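Local coordinates for protein beta-lactamase OXA-2 (Salmonella typhimurium, PDB 1K38) that hydrolyses beta-lactam antibiotics, oxacillin among them, as a class D serine beta-lactamase that confers antibiotic resistance, at residues P40-K45 / N215-N220; Q72-D77 / E105-E110; R117-K122 / L162-E167; G135-W138 / S142-I145; K156-E161 / T207-F212. All blocks are in the same frame, centred on the assembly; numbering follows the deposited sequence.

Contact 1. Residues P40-K45 / N215-N220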
# COMPACT_ATOMS: atom_id res chain seq x y z
N PRO A 40 -25.82 1.72 18.40
CA PRO A 40 -24.79 2.09 19.36
C PRO A 40 -24.53 1.04 20.44
O PRO A 40 -23.39 0.80 20.82
CB PRO A 40 -25.28 3.42 19.93
CG PRO A 40 -26.76 3.37 19.71
CD PRO A 40 -26.88 2.75 18.35
N VAL A 41 -25.59 0.40 20.94
CA VAL A 41 -25.39 -0.61 21.97
C VAL A 41 -24.58 -1.79 21.44
O VAL A 41 -23.63 -2.25 22.10
CB VAL A 41 -26.74 -1.12 22.52
CG1 VAL A 41 -26.51 -2.27 23.49
CG2 VAL A 41 -27.47 0.02 23.24
N ARG A 42 -24.92 -2.29 20.26
CA ARG A 42 -24.17 -3.41 19.71
C ARG A 42 -22.75 -2.99 19.34
O ARG A 42 -21.83 -3.81 19.38
CB ARG A 42 -24.87 -3.99 18.47
CG ARG A 42 -24.11 -5.17 17.88
CD ARG A 42 -24.90 -5.90 16.80
NE ARG A 42 -24.07 -6.90 16.15
CZ ARG A 42 -24.48 -8.11 15.80
NH1 ARG A 42 -25.73 -8.50 16.05
NH2 ARG A 42 -23.64 -8.95 15.20
N SER A 43 -22.56 -1.72 19.00
CA SER A 43 -21.23 -1.25 18.62
C SER A 43 -20.24 -1.34 19.77
O SER A 43 -19.03 -1.31 19.56
CB SER A 43 -21.30 0.20 18.11
OG SER A 43 -21.43 1.12 19.17
N LYS A 44 -20.75 -1.47 21.00
CA LYS A 44 -19.89 -1.57 22.17
C LYS A 44 -19.83 -2.98 22.74
O LYS A 44 -19.17 -3.23 23.75
CB LYS A 44 -20.37 -0.59 23.25
CG LYS A 44 -20.33 0.87 22.80
CD LYS A 44 -20.80 1.82 23.90
CE LYS A 44 -19.84 1.81 25.08
NZ LYS A 44 -18.47 2.25 24.70
N LYS A 45 -20.52 -3.92 22.09
CA LYS A 45 -20.53 -5.31 22.53
C LYS A 45 -19.30 -6.04 22.02
O LYS A 45 -18.95 -5.95 20.84
CB LYS A 45 -21.80 -6.01 22.04
CG LYS A 45 -21.94 -7.44 22.53
CD LYS A 45 -23.30 -8.03 22.16
CE LYS A 45 -24.43 -7.26 22.83
NZ LYS A 45 -24.34 -7.30 24.31
N ASN A 215 -19.90 -5.46 12.06
CA ASN A 215 -20.04 -6.88 12.33
C ASN A 215 -21.51 -7.20 12.18
O ASN A 215 -22.37 -6.34 12.40
CB ASN A 215 -19.45 -7.35 13.69
CG ASN A 215 -20.15 -6.78 14.91
OD1 ASN A 215 -21.35 -6.97 15.11
ND2 ASN A 215 -19.38 -6.10 15.75
N ILE A 216 -21.79 -8.41 11.71
CA ILE A 216 -23.16 -8.86 11.50
C ILE A 216 -23.27 -10.33 11.87
O ILE A 216 -22.29 -11.06 11.85
CB ILE A 216 -23.59 -8.76 10.01
CG1 ILE A 216 -22.57 -9.47 9.11
CG2 ILE A 216 -23.76 -7.29 9.61
CD1 ILE A 216 -23.03 -9.62 7.67
N ASP A 217 -24.47 -10.75 12.23
CA ASP A 217 -24.67 -12.15 12.54
C ASP A 217 -24.72 -12.85 11.19
O ASP A 217 -25.08 -12.23 10.18
CB ASP A 217 -25.99 -12.36 13.29
CG ASP A 217 -26.03 -11.65 14.61
OD1 ASP A 217 -24.96 -11.55 15.25
OD2 ASP A 217 -27.12 -11.20 15.02
N THR A 218 -24.37 -14.13 11.16
CA THR A 218 -24.39 -14.87 9.90
C THR A 218 -25.22 -16.16 10.01
O THR A 218 -24.68 -17.26 10.00
CB THR A 218 -22.97 -15.24 9.44
OG1 THR A 218 -22.34 -16.09 10.41
CG2 THR A 218 -22.12 -13.98 9.25
N PRO A 219 -26.55 -16.02 10.12
CA PRO A 219 -27.42 -17.19 10.22
C PRO A 219 -27.35 -18.10 9.00
O PRO A 219 -27.62 -19.30 9.09
CB PRO A 219 -28.81 -16.58 10.41
CG PRO A 219 -28.70 -15.27 9.71
CD PRO A 219 -27.34 -14.78 10.15
N ASN A 220 -26.97 -17.53 7.86
CA ASN A 220 -26.86 -18.32 6.64
C ASN A 220 -25.41 -18.73 6.40
O ASN A 220 -25.04 -19.14 5.30
CB ASN A 220 -27.41 -17.54 5.45
CG ASN A 220 -28.85 -17.11 5.67
OD1 ASN A 220 -29.73 -17.93 5.91
ND2 ASN A 220 -29.08 -15.80 5.61
O HOH W 1 -19.41 -4.73 18.43
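The guanidinium of R42 reaches across to strand 208-217 and holds two of its side chains. Two of its nitrogens grip a single acceptor side-on: NE lies 2.9 Å from N215 OD1 and NH2 lies 3.0 Å from the same OD1, both bonds running in the guanidinium plane. NE comes almost straight down the amide C=O (165°), while NH2 is tilted from the amide plane. At the outer end NH2 forms a salt bridge with D217, 2.9 Å from OD1, which it meets from above the carboxylate plane; the bond from NH1 to D217 OD2 is weak at 3.2 Å. Arginine suits the site because its flat donor edge serves an amide and a carboxylate two residues apart on one strand. The short helix 40-43, which follows strand 36-38 of the central sheet of this penicillin-recognising fold, is thereby tied to strand 208-217 of the same sheet. Reach comes from an extended chain, with CG opposite the backbone N (chi1 -180°). The amide's other end works too: N215 ND2 donates to a water that in turn donates to R42 O and K45 O. Farther out, M196 and T22 from the neighbouring strands and Y47 pack against R42 and N215.

Contact 2. Residues Q72-D77 / E105-E110; sequences QIFRWD and ELFAKE
F74, in the Q72-D77 loop, meets the ring edge of F107 of helix 101-111. Before it, Q72 turns its amide back to the loop, where OE1 accepts from the backbone N of R68. With CG on the far side from the carbonyl carbon (chi1 -60°), F74 sends its ring to the helix, and CZ comes within 3.5 Å of F107 CE1. The pair is an offset edge-to-face one, the edge of F107 toward the face of F74, with centroids 5.3 Å apart and planes at 77°. The offset puts F107 CE1 near CZ and CE2, the outer rim of F74, rather than over the ring centre, and a long flat phenylalanine can bridge backbones whose nearest CA atoms, those of F74 and L106, are 9.3 Å apart. Beyond the ring, R75 forms a salt bridge with D89, and D77 one with R81, so charged residues of the loop are used locally while the aromatic one faces the helix. F107 also packs on A61 of helix 56-64. The arrangement is a small aromatic cluster that pins a long irregular loop onto the helical part of the fold; the side chain of F107 lies about 12 Å from that of S51, the predicted acylated serine.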
# COMPACT_ATOMS: atom_id res chain seq x y z
N GLN A 72 9.23 -14.24 3.48
CA GLN A 72 9.35 -15.56 4.08
C GLN A 72 8.18 -16.43 3.66
O GLN A 72 7.03 -16.00 3.66
CB GLN A 72 9.39 -15.46 5.61
CG GLN A 72 9.66 -16.80 6.29
CD GLN A 72 9.85 -16.68 7.78
OE1 GLN A 72 10.01 -15.58 8.32
NE2 GLN A 72 9.84 -17.81 8.47
N ILE A 73 8.48 -17.67 3.29
CA ILE A 73 7.44 -18.59 2.84
C ILE A 73 7.20 -19.68 3.88
O ILE A 73 8.13 -20.25 4.44
CB ILE A 73 7.83 -19.26 1.50
CG1 ILE A 73 7.94 -18.20 0.40
CG2 ILE A 73 6.81 -20.33 1.13
CD1 ILE A 73 8.37 -18.76 -0.94
N PHE A 74 5.92 -19.96 4.14
CA PHE A 74 5.54 -20.99 5.09
C PHE A 74 4.96 -22.14 4.27
O PHE A 74 4.06 -21.93 3.45
CB PHE A 74 4.55 -20.44 6.10
CG PHE A 74 5.09 -19.28 6.88
CD1 PHE A 74 5.00 -17.98 6.39
CD2 PHE A 74 5.78 -19.49 8.07
CE1 PHE A 74 5.59 -16.91 7.07
CE2 PHE A 74 6.38 -18.43 8.76
CZ PHE A 74 6.28 -17.14 8.25
N ARG A 75 5.48 -23.34 4.49
CA ARG A 75 5.06 -24.51 3.74
C ARG A 75 3.76 -25.18 4.18
O ARG A 75 3.57 -25.49 5.35
CB ARG A 75 6.19 -25.55 3.74
CG ARG A 75 7.53 -24.99 3.29
CD ARG A 75 7.46 -24.44 1.87
NE ARG A 75 8.68 -23.75 1.49
CZ ARG A 75 8.89 -23.18 0.30
NH1 ARG A 75 7.95 -23.23 -0.63
NH2 ARG A 75 10.03 -22.56 0.05
N TRP A 76 2.89 -25.42 3.20
CA TRP A 76 1.60 -26.07 3.41
C TRP A 76 1.85 -27.55 3.68
O TRP A 76 2.71 -28.17 3.04
CB TRP A 76 0.74 -25.88 2.15
CG TRP A 76 -0.55 -26.64 2.12
CD1 TRP A 76 -1.51 -26.68 3.10
CD2 TRP A 76 -1.06 -27.42 1.03
NE1 TRP A 76 -2.58 -27.43 2.68
CE2 TRP A 76 -2.33 -27.90 1.41
CE3 TRP A 76 -0.56 -27.76 -0.23
CZ2 TRP A 76 -3.11 -28.70 0.57
CZ3 TRP A 76 -1.34 -28.56 -1.07
CH2 TRP A 76 -2.60 -29.02 -0.66
N ASP A 77 1.11 -28.12 4.63
CA ASP A 77 1.27 -29.53 4.98
C ASP A 77 0.61 -30.51 4.02
O ASP A 77 0.76 -31.72 4.16
CB ASP A 77 0.74 -29.78 6.40
CG ASP A 77 -0.67 -29.25 6.60
OD1 ASP A 77 -1.48 -29.29 5.64
OD2 ASP A 77 -0.98 -28.81 7.73
N GLU A 105 -1.39 -19.88 13.35
CA GLU A 105 -1.38 -20.85 14.44
C GLU A 105 0.10 -21.12 14.72
O GLU A 105 0.51 -21.31 15.86
CB GLU A 105 -2.09 -22.14 14.03
CG GLU A 105 -3.61 -22.02 14.00
CD GLU A 105 -4.28 -23.29 13.53
OE1 GLU A 105 -3.96 -24.37 14.08
OE2 GLU A 105 -5.13 -23.22 12.62
N LEU A 106 0.89 -21.13 13.65
CA LEU A 106 2.33 -21.35 13.78
C LEU A 106 2.94 -20.21 14.59
O LEU A 106 3.75 -20.44 15.48
CB LEU A 106 2.98 -21.40 12.39
CG LEU A 106 2.98 -22.75 11.65
CD1 LEU A 106 3.99 -23.68 12.29
CD2 LEU A 106 1.59 -23.37 11.68
N PHE A 107 2.53 -18.98 14.28
CA PHE A 107 3.04 -17.82 15.00
C PHE A 107 2.65 -17.90 16.47
O PHE A 107 3.46 -17.64 17.36
CB PHE A 107 2.49 -16.51 14.43
CG PHE A 107 2.84 -16.25 12.99
CD1 PHE A 107 3.94 -16.86 12.40
CD2 PHE A 107 2.08 -15.35 12.24
CE1 PHE A 107 4.28 -16.57 11.08
CE2 PHE A 107 2.41 -15.06 10.92
CZ PHE A 107 3.52 -15.67 10.34
N ALA A 108 1.39 -18.23 16.72
CA ALA A 108 0.88 -18.33 18.08
C ALA A 108 1.68 -19.32 18.92
O ALA A 108 2.00 -19.06 20.08
CB ALA A 108 -0.60 -18.73 18.06
N LYS A 109 2.01 -20.46 18.32
CA LYS A 109 2.78 -21.49 19.01
C LYS A 109 4.16 -20.96 19.39
O LYS A 109 4.63 -21.16 20.51
CB LYS A 109 2.91 -22.73 18.13
CG LYS A 109 3.64 -23.89 18.78
CD LYS A 109 3.73 -25.08 17.84
CE LYS A 109 4.48 -26.24 18.49
NZ LYS A 109 3.81 -26.71 19.73
N GLU A 110 4.81 -20.27 18.45
CA GLU A 110 6.14 -19.73 18.71
C GLU A 110 6.11 -18.57 19.70
O GLU A 110 7.02 -18.43 20.52
CB GLU A 110 6.79 -19.27 17.40
CG GLU A 110 8.10 -18.53 17.59
CD GLU A 110 8.91 -18.43 16.32
OE1 GLU A 110 9.92 -17.69 16.31
OE2 GLU A 110 8.56 -19.11 15.33

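Contact 3. Residues R117-K122 / L162-E167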
# COMPACT_ATOMS: atom_id res chain seq x y z
N ARG A 117 -0.19 -12.66 26.04
CA ARG A 117 -0.91 -11.88 27.04
C ARG A 117 -0.26 -10.51 27.19
O ARG A 117 -0.95 -9.50 27.27
CB ARG A 117 -0.90 -12.60 28.39
CG ARG A 117 -1.74 -13.87 28.41
CD ARG A 117 -1.64 -14.60 29.75
NE ARG A 117 -2.45 -15.82 29.75
CZ ARG A 117 -3.78 -15.84 29.81
NH1 ARG A 117 -4.47 -14.71 29.87
NH2 ARG A 117 -4.42 -17.00 29.80
N ARG A 118 1.07 -10.48 27.23
CA ARG A 118 1.79 -9.22 27.37
C ARG A 118 1.54 -8.31 26.16
O ARG A 118 1.34 -7.11 26.33
CB ARG A 118 3.29 -9.46 27.53
CG ARG A 118 3.68 -9.98 28.91
CD ARG A 118 5.18 -9.86 29.14
NE ARG A 118 5.95 -10.77 28.29
CZ ARG A 118 5.96 -12.09 28.43
NH1 ARG A 118 5.24 -12.67 29.38
NH2 ARG A 118 6.69 -12.84 27.61
N TYR A 119 1.56 -8.88 24.96
CA TYR A 119 1.32 -8.09 23.75
C TYR A 119 -0.09 -7.51 23.76
O TYR A 119 -0.28 -6.33 23.47
CB TYR A 119 1.49 -8.96 22.50
CG TYR A 119 2.91 -9.16 22.03
CD1 TYR A 119 3.79 -8.09 21.91
CD2 TYR A 119 3.36 -10.43 21.65
CE1 TYR A 119 5.08 -8.27 21.41
CE2 TYR A 119 4.64 -10.62 21.16
CZ TYR A 119 5.49 -9.54 21.04
OH TYR A 119 6.76 -9.73 20.53
N LEU A 120 -1.07 -8.34 24.08
CA LEU A 120 -2.46 -7.90 24.11
C LEU A 120 -2.65 -6.78 25.13
O LEU A 120 -3.40 -5.83 24.89
CB LEU A 120 -3.39 -9.07 24.42
CG LEU A 120 -3.62 -10.06 23.28
CD1 LEU A 120 -4.27 -11.34 23.81
CD2 LEU A 120 -4.49 -9.40 22.22
N LYS A 121 -1.97 -6.90 26.26
CA LYS A 121 -2.08 -5.90 27.31
C LYS A 121 -1.43 -4.58 26.89
O LYS A 121 -1.96 -3.51 27.17
CB LYS A 121 -1.42 -6.41 28.60
CG LYS A 121 -1.67 -5.52 29.81
CD LYS A 121 -0.96 -6.04 31.06
CE LYS A 121 0.53 -5.75 31.03
NZ LYS A 121 1.24 -6.32 29.85
N LYS A 122 -0.29 -4.66 26.19
CA LYS A 122 0.39 -3.44 25.77
C LYS A 122 -0.39 -2.63 24.74
O LYS A 122 -0.17 -1.43 24.61
CB LYS A 122 1.80 -3.77 25.26
CG LYS A 122 1.87 -4.43 23.89
CD LYS A 122 3.24 -5.07 23.67
CE LYS A 122 4.38 -4.09 23.92
NZ LYS A 122 5.72 -4.76 23.89
N LEU A 162 1.18 2.53 17.72
CA LEU A 162 1.24 1.28 18.48
C LEU A 162 2.68 1.05 18.94
O LEU A 162 3.63 1.52 18.31
CB LEU A 162 0.75 0.11 17.62
CG LEU A 162 -0.73 0.16 17.22
CD1 LEU A 162 -1.02 -0.98 16.26
CD2 LEU A 162 -1.62 0.07 18.46
N PRO A 163 2.85 0.33 20.06
CA PRO A 163 4.17 0.03 20.62
C PRO A 163 4.92 -1.07 19.88
O PRO A 163 5.33 -2.07 20.48
CB PRO A 163 3.85 -0.34 22.06
CG PRO A 163 2.56 -1.08 21.91
CD PRO A 163 1.78 -0.20 20.94
N PHE A 164 5.10 -0.88 18.58
CA PHE A 164 5.81 -1.82 17.73
C PHE A 164 6.66 -0.99 16.77
O PHE A 164 6.40 0.19 16.58
CB PHE A 164 4.83 -2.66 16.91
CG PHE A 164 4.01 -3.60 17.73
CD1 PHE A 164 4.53 -4.82 18.15
CD2 PHE A 164 2.71 -3.26 18.12
CE1 PHE A 164 3.78 -5.68 18.95
CE2 PHE A 164 1.96 -4.12 18.91
CZ PHE A 164 2.49 -5.33 19.32
N ARG A 165 7.68 -1.61 16.19
CA ARG A 165 8.54 -0.91 15.23
C ARG A 165 7.65 -0.29 14.16
O ARG A 165 6.72 -0.93 13.67
CB ARG A 165 9.50 -1.89 14.54
CG ARG A 165 10.52 -2.54 15.44
CD ARG A 165 11.34 -3.56 14.65
NE ARG A 165 12.34 -4.23 15.47
CZ ARG A 165 13.66 -4.11 15.29
NH1 ARG A 165 14.13 -3.35 14.32
NH2 ARG A 165 14.49 -4.76 16.09
N VAL A 166 7.94 0.95 13.79
CA VAL A 166 7.15 1.60 12.75
C VAL A 166 7.23 0.79 11.46
O VAL A 166 6.26 0.71 10.71
CB VAL A 166 7.63 3.05 12.52
CG1 VAL A 166 7.00 3.62 11.24
CG2 VAL A 166 7.23 3.91 13.71
N GLU A 167 8.38 0.15 11.20
CA GLU A 167 8.50 -0.65 9.98
C GLU A 167 7.45 -1.77 9.98
O GLU A 167 6.89 -2.10 8.92
CB GLU A 167 9.91 -1.24 9.83
CG GLU A 167 10.36 -2.17 10.95
CD GLU A 167 11.60 -2.97 10.57
OE1 GLU A 167 11.55 -3.68 9.54
OE2 GLU A 167 12.61 -2.89 11.30
O HOH W 2 6.38 -4.66 21.06
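K122 NZ and P163 O are joined through one water, which lies 2.9 Å from NZ as acceptor and 2.9 Å from the P163 O to which it donates. Lysine fits this exposed end of helix 113-122 because its aliphatic part can lie along a neighbour while the ammonium stays in water: K122 CE is 4.1 Å from P163 CG, the two side chains running past each other in opposite directions. P163, at the centre of an inverse gamma turn, offers a compact ring there. Deeper in, Y119 CE1 touches F164 CE1 at 3.8 Å, the ring planes inclined by 36° in an oblique pairing. CG of F164 lies opposite the carbonyl carbon (chi1 -68°), which turns CE1 to the tyrosine; the side chain also packs on L59 and D63 of helix 56-64. The hydroxyl of Y119 is hydrogen-bonded to D63, and its ring stacks on F60. Buried aromatic rings and, at the exposed rim, a lysine bound to water thus join the end of helix 113-122 to the turn leading into helix 166-175, plain packing within the helical region and away from the annotated sites.

Contact 4. Residues G135-W138 / S142-I145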
# COMPACT_ATOMS: atom_id res chain seq x y z
N GLY A 135 -5.56 -23.64 20.10
CA GLY A 135 -4.44 -22.78 19.78
C GLY A 135 -4.86 -21.42 19.28
O GLY A 135 -4.23 -20.40 19.59
N ASP A 136 -5.94 -21.38 18.50
CA ASP A 136 -6.45 -20.13 17.94
C ASP A 136 -7.39 -19.43 18.92
O ASP A 136 -8.61 -19.50 18.79
CB ASP A 136 -7.15 -20.41 16.61
CG ASP A 136 -8.23 -21.47 16.72
OD1 ASP A 136 -8.00 -22.50 17.39
OD2 ASP A 136 -9.32 -21.28 16.12
N TYR A 137 -6.80 -18.73 19.89
CA TYR A 137 -7.58 -18.01 20.89
C TYR A 137 -8.39 -16.86 20.32
O TYR A 137 -9.31 -16.36 20.97
CB TYR A 137 -6.66 -17.47 22.00
CG TYR A 137 -5.59 -16.50 21.53
CD1 TYR A 137 -4.30 -16.95 21.21
CD2 TYR A 137 -5.84 -15.13 21.46
CE1 TYR A 137 -3.29 -16.06 20.83
CE2 TYR A 137 -4.84 -14.23 21.08
CZ TYR A 137 -3.57 -14.70 20.78
OH TYR A 137 -2.57 -13.81 20.45
N TRP A 138 -8.06 -16.44 19.10
CA TRP A 138 -8.76 -15.34 18.47
C TRP A 138 -9.97 -15.79 17.66
O TRP A 138 -10.67 -14.96 17.07
CB TRP A 138 -7.80 -14.56 17.57
CG TRP A 138 -7.23 -15.37 16.46
CD1 TRP A 138 -7.69 -15.44 15.18
CD2 TRP A 138 -6.11 -16.27 16.54
NE1 TRP A 138 -6.93 -16.33 14.45
CE2 TRP A 138 -5.96 -16.85 15.26
CE3 TRP A 138 -5.23 -16.64 17.56
CZ2 TRP A 138 -4.96 -17.79 14.98
CZ3 TRP A 138 -4.23 -17.58 17.28
CH2 TRP A 138 -4.11 -18.14 15.99
N SER A 142 -11.00 -16.99 24.39
CA SER A 142 -11.66 -16.01 25.23
C SER A 142 -11.57 -14.57 24.72
O SER A 142 -12.29 -13.70 25.19
CB SER A 142 -11.09 -16.07 26.65
OG SER A 142 -11.22 -17.37 27.20
N LEU A 143 -10.67 -14.33 23.77
CA LEU A 143 -10.48 -12.98 23.24
C LEU A 143 -11.73 -12.39 22.59
O LEU A 143 -12.38 -13.02 21.76
CB LEU A 143 -9.32 -12.97 22.23
CG LEU A 143 -8.89 -11.58 21.75
CD1 LEU A 143 -8.40 -10.75 22.92
CD2 LEU A 143 -7.79 -11.73 20.71
N ALA A 144 -12.05 -11.16 22.98
CA ALA A 144 -13.22 -10.47 22.43
C ALA A 144 -12.98 -8.96 22.38
O ALA A 144 -12.31 -8.40 23.25
CB ALA A 144 -14.45 -10.78 23.28
N ILE A 145 -13.55 -8.31 21.37
CA ILE A 145 -13.39 -6.88 21.18
C ILE A 145 -14.62 -6.29 20.48
O ILE A 145 -15.28 -6.98 19.70
CB ILE A 145 -12.11 -6.61 20.33
CG1 ILE A 145 -11.84 -5.11 20.21
CG2 ILE A 145 -12.27 -7.26 18.95
CD1 ILE A 145 -10.48 -4.78 19.59
O HOH W 3 -11.95 -15.29 20.21
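Apolar contact carries most of this junction, with L143 wedged against Y137 and W138. Its CD2 methyl comes to the edge of the tyrosine ring, 3.9 Å from Y137 CE2, and lies 4.2 Å from W138 CB. L143 CG stands opposite the backbone N (chi1 -172°), which carries CD2 toward Y137 and W138; a branched leucine fills such a corner well. Its CB also packs on the backbone, 3.6 Å from Y137 O. Within the first segment the two rings also meet: W138 CE3 sits over the centre of one face of Y137, 3.7 Å above its plane. The polar contribution comes through water. One molecule lies 2.9 Å from Y137 O and 2.8 Å from L143 O, placed to link the two carbonyls. F53 touches Y137, W138 and L143. W138 also reaches the catalytic centre: its NE1 is hydrogen-bonded to the carboxylated lysine at position 54, and the W138 side chain is about 5 Å from that of S51. A tryptophan holding the carbamate is a hallmark of the class D beta-lactamase active site.

Contact 5. Residues K156-E161 / T207-F212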
# COMPACT_ATOMS: atom_id res chain seq x y z
N LYS A 156 -4.87 3.99 15.91
CA LYS A 156 -3.51 3.99 16.45
C LYS A 156 -2.54 3.44 15.41
O LYS A 156 -1.46 4.00 15.21
CB LYS A 156 -3.45 3.17 17.74
CG LYS A 156 -4.16 3.85 18.91
CD LYS A 156 -3.96 3.12 20.23
CE LYS A 156 -4.67 1.79 20.26
NZ LYS A 156 -4.68 1.23 21.65
N LEU A 157 -2.93 2.37 14.73
CA LEU A 157 -2.10 1.77 13.69
C LEU A 157 -1.86 2.79 12.58
O LEU A 157 -0.74 2.95 12.09
CB LEU A 157 -2.79 0.53 13.11
CG LEU A 157 -2.09 -0.16 11.93
CD1 LEU A 157 -0.69 -0.60 12.34
CD2 LEU A 157 -2.92 -1.36 11.47
N TYR A 158 -2.93 3.46 12.17
CA TYR A 158 -2.86 4.46 11.12
C TYR A 158 -1.84 5.54 11.47
O TYR A 158 -1.04 5.95 10.61
CB TYR A 158 -4.25 5.10 10.95
CG TYR A 158 -4.29 6.28 10.00
CD1 TYR A 158 -4.10 6.12 8.63
CD2 TYR A 158 -4.55 7.57 10.48
CE1 TYR A 158 -4.16 7.20 7.76
CE2 TYR A 158 -4.62 8.66 9.62
CZ TYR A 158 -4.43 8.47 8.26
OH TYR A 158 -4.52 9.54 7.40
N ARG A 159 -1.84 5.97 12.72
CA ARG A 159 -0.95 7.02 13.20
C ARG A 159 0.44 6.53 13.60
O ARG A 159 1.27 7.32 14.03
CB ARG A 159 -1.59 7.74 14.39
CG ARG A 159 -2.91 8.44 14.07
CD ARG A 159 -2.67 9.71 13.27
NE ARG A 159 -3.93 10.34 12.88
CZ ARG A 159 -4.01 11.49 12.22
NH1 ARG A 159 -2.91 12.15 11.88
NH2 ARG A 159 -5.20 11.98 11.88
N ASN A 160 0.68 5.23 13.46
CA ASN A 160 1.97 4.63 13.83
C ASN A 160 2.20 4.77 15.33
O ASN A 160 3.34 4.82 15.79
CB ASN A 160 3.11 5.32 13.07
CG ASN A 160 2.95 5.24 11.56
OD1 ASN A 160 2.82 4.15 11.00
ND2 ASN A 160 2.94 6.40 10.90
N GLU A 161 1.10 4.80 16.09
CA GLU A 161 1.16 4.97 17.54
C GLU A 161 1.22 3.69 18.37
O GLU A 161 1.29 3.75 19.60
CB GLU A 161 -0.04 5.78 18.02
CG GLU A 161 -0.19 7.13 17.35
CD GLU A 161 -1.44 7.85 17.81
OE1 GLU A 161 -2.47 7.17 18.06
OE2 GLU A 161 -1.41 9.09 17.91
N THR A 207 -7.61 14.37 2.08
CA THR A 207 -7.98 15.20 3.22
C THR A 207 -8.10 14.46 4.55
O THR A 207 -8.31 15.07 5.60
CB THR A 207 -9.31 15.95 2.97
OG1 THR A 207 -10.36 15.00 2.75
CG2 THR A 207 -9.19 16.85 1.75
N GLY A 208 -7.96 13.14 4.51
CA GLY A 208 -8.07 12.36 5.74
C GLY A 208 -8.59 10.96 5.50
O GLY A 208 -8.95 10.61 4.37
N SER A 209 -8.62 10.16 6.55
CA SER A 209 -9.08 8.79 6.45
C SER A 209 -10.44 8.55 7.09
O SER A 209 -10.82 9.21 8.06
CB SER A 209 -8.05 7.85 7.07
OG SER A 209 -6.85 7.90 6.32
N VAL A 210 -11.17 7.60 6.53
CA VAL A 210 -12.49 7.24 7.04
C VAL A 210 -12.41 5.81 7.56
O VAL A 210 -12.27 4.87 6.78
CB VAL A 210 -13.55 7.33 5.92
CG1 VAL A 210 -14.94 7.05 6.49
CG2 VAL A 210 -13.52 8.72 5.28
N PHE A 211 -12.49 5.66 8.88
CA PHE A 211 -12.40 4.34 9.49
C PHE A 211 -13.77 3.68 9.63
O PHE A 211 -14.77 4.37 9.80
CB PHE A 211 -11.78 4.43 10.89
CG PHE A 211 -10.40 5.01 10.88
CD1 PHE A 211 -10.21 6.39 10.84
CD2 PHE A 211 -9.29 4.18 10.89
CE1 PHE A 211 -8.93 6.93 10.79
CE2 PHE A 211 -8.01 4.70 10.84
CZ PHE A 211 -7.82 6.09 10.79
N PHE A 212 -13.80 2.36 9.55
CA PHE A 212 -15.05 1.64 9.70
C PHE A 212 -14.84 0.31 10.40
O PHE A 212 -13.76 -0.30 10.33
CB PHE A 212 -15.73 1.38 8.35
CG PHE A 212 -14.94 0.51 7.42
CD1 PHE A 212 -14.07 1.07 6.49
CD2 PHE A 212 -15.06 -0.88 7.48
CE1 PHE A 212 -13.33 0.26 5.63
CE2 PHE A 212 -14.32 -1.70 6.62
CZ PHE A 212 -13.45 -1.13 5.70
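Aromatic contact dominates, Y158 at the end of helix 147-158 meeting F211 of strand 208-217. The edge of F211 is turned to the face of Y158 in an edge-to-face pair, centroids 5.4 Å apart and planes at 82°. F211 CZ does the touching, 3.6 Å from Y158 CD2, and it also lies against the tyrosine CB. The torsion at Y158, with CG opposite the backbone N (chi1 173°), swings the ring off the helix toward the strand.

A CH-pi contact is added by S209, two residues earlier on the strand: its CB stands over a face of the tyrosine, 4.3 Å from the ring centroid. Serine is small enough to lie against the ring face, and its OG is 3.0 Å from Y158 OH, so the polar ends of the two side chains lie together while the phenyl ring of F211 takes the apolar part.

Among polar links at the helix end, N160 has the positive phi of a Schellman motif, with E161 N bonded to K156 O at 2.8 Å. K173 NZ is hydrogen-bonded to the carbonyls of L157 and Y158 and to N160 OD1. W202 of the adjacent strand meets both aromatic rings. F71 of the second subunit packs edge-to-face on Y158, and E70 of that subunit accepts from N160. The whole is packing of a helix on the mostly antiparallel sheet of the penicillin-recognising beta-lactamase fold, placed where the sheet and its covering helix reach the dimer interface.

In the fold
Contacts 4 and 5 are the buried ones, built on aromatic and aliphatic packing; contacts 1, 2 and 3 are partly buried. Contacts 1 and 5 both use strand 208-217, with centres about 23 Å apart: charge and amide bonds serve one end, rings and a serine the other. Contact 2 rests on a single aromatic pair, and its helix touches contact 4 where A108 meets W138. L120 of contact 3 packs on Y137 and L143 of contact 4, joining the helical region to the active-site loop. Contacts 3 and 5 touch through L162 and L157, and both reach the second subunit. Water joins an amide to carbonyls in contact 1, lies between two carbonyls in contact 4 and links a lysine to a carbonyl in contact 3.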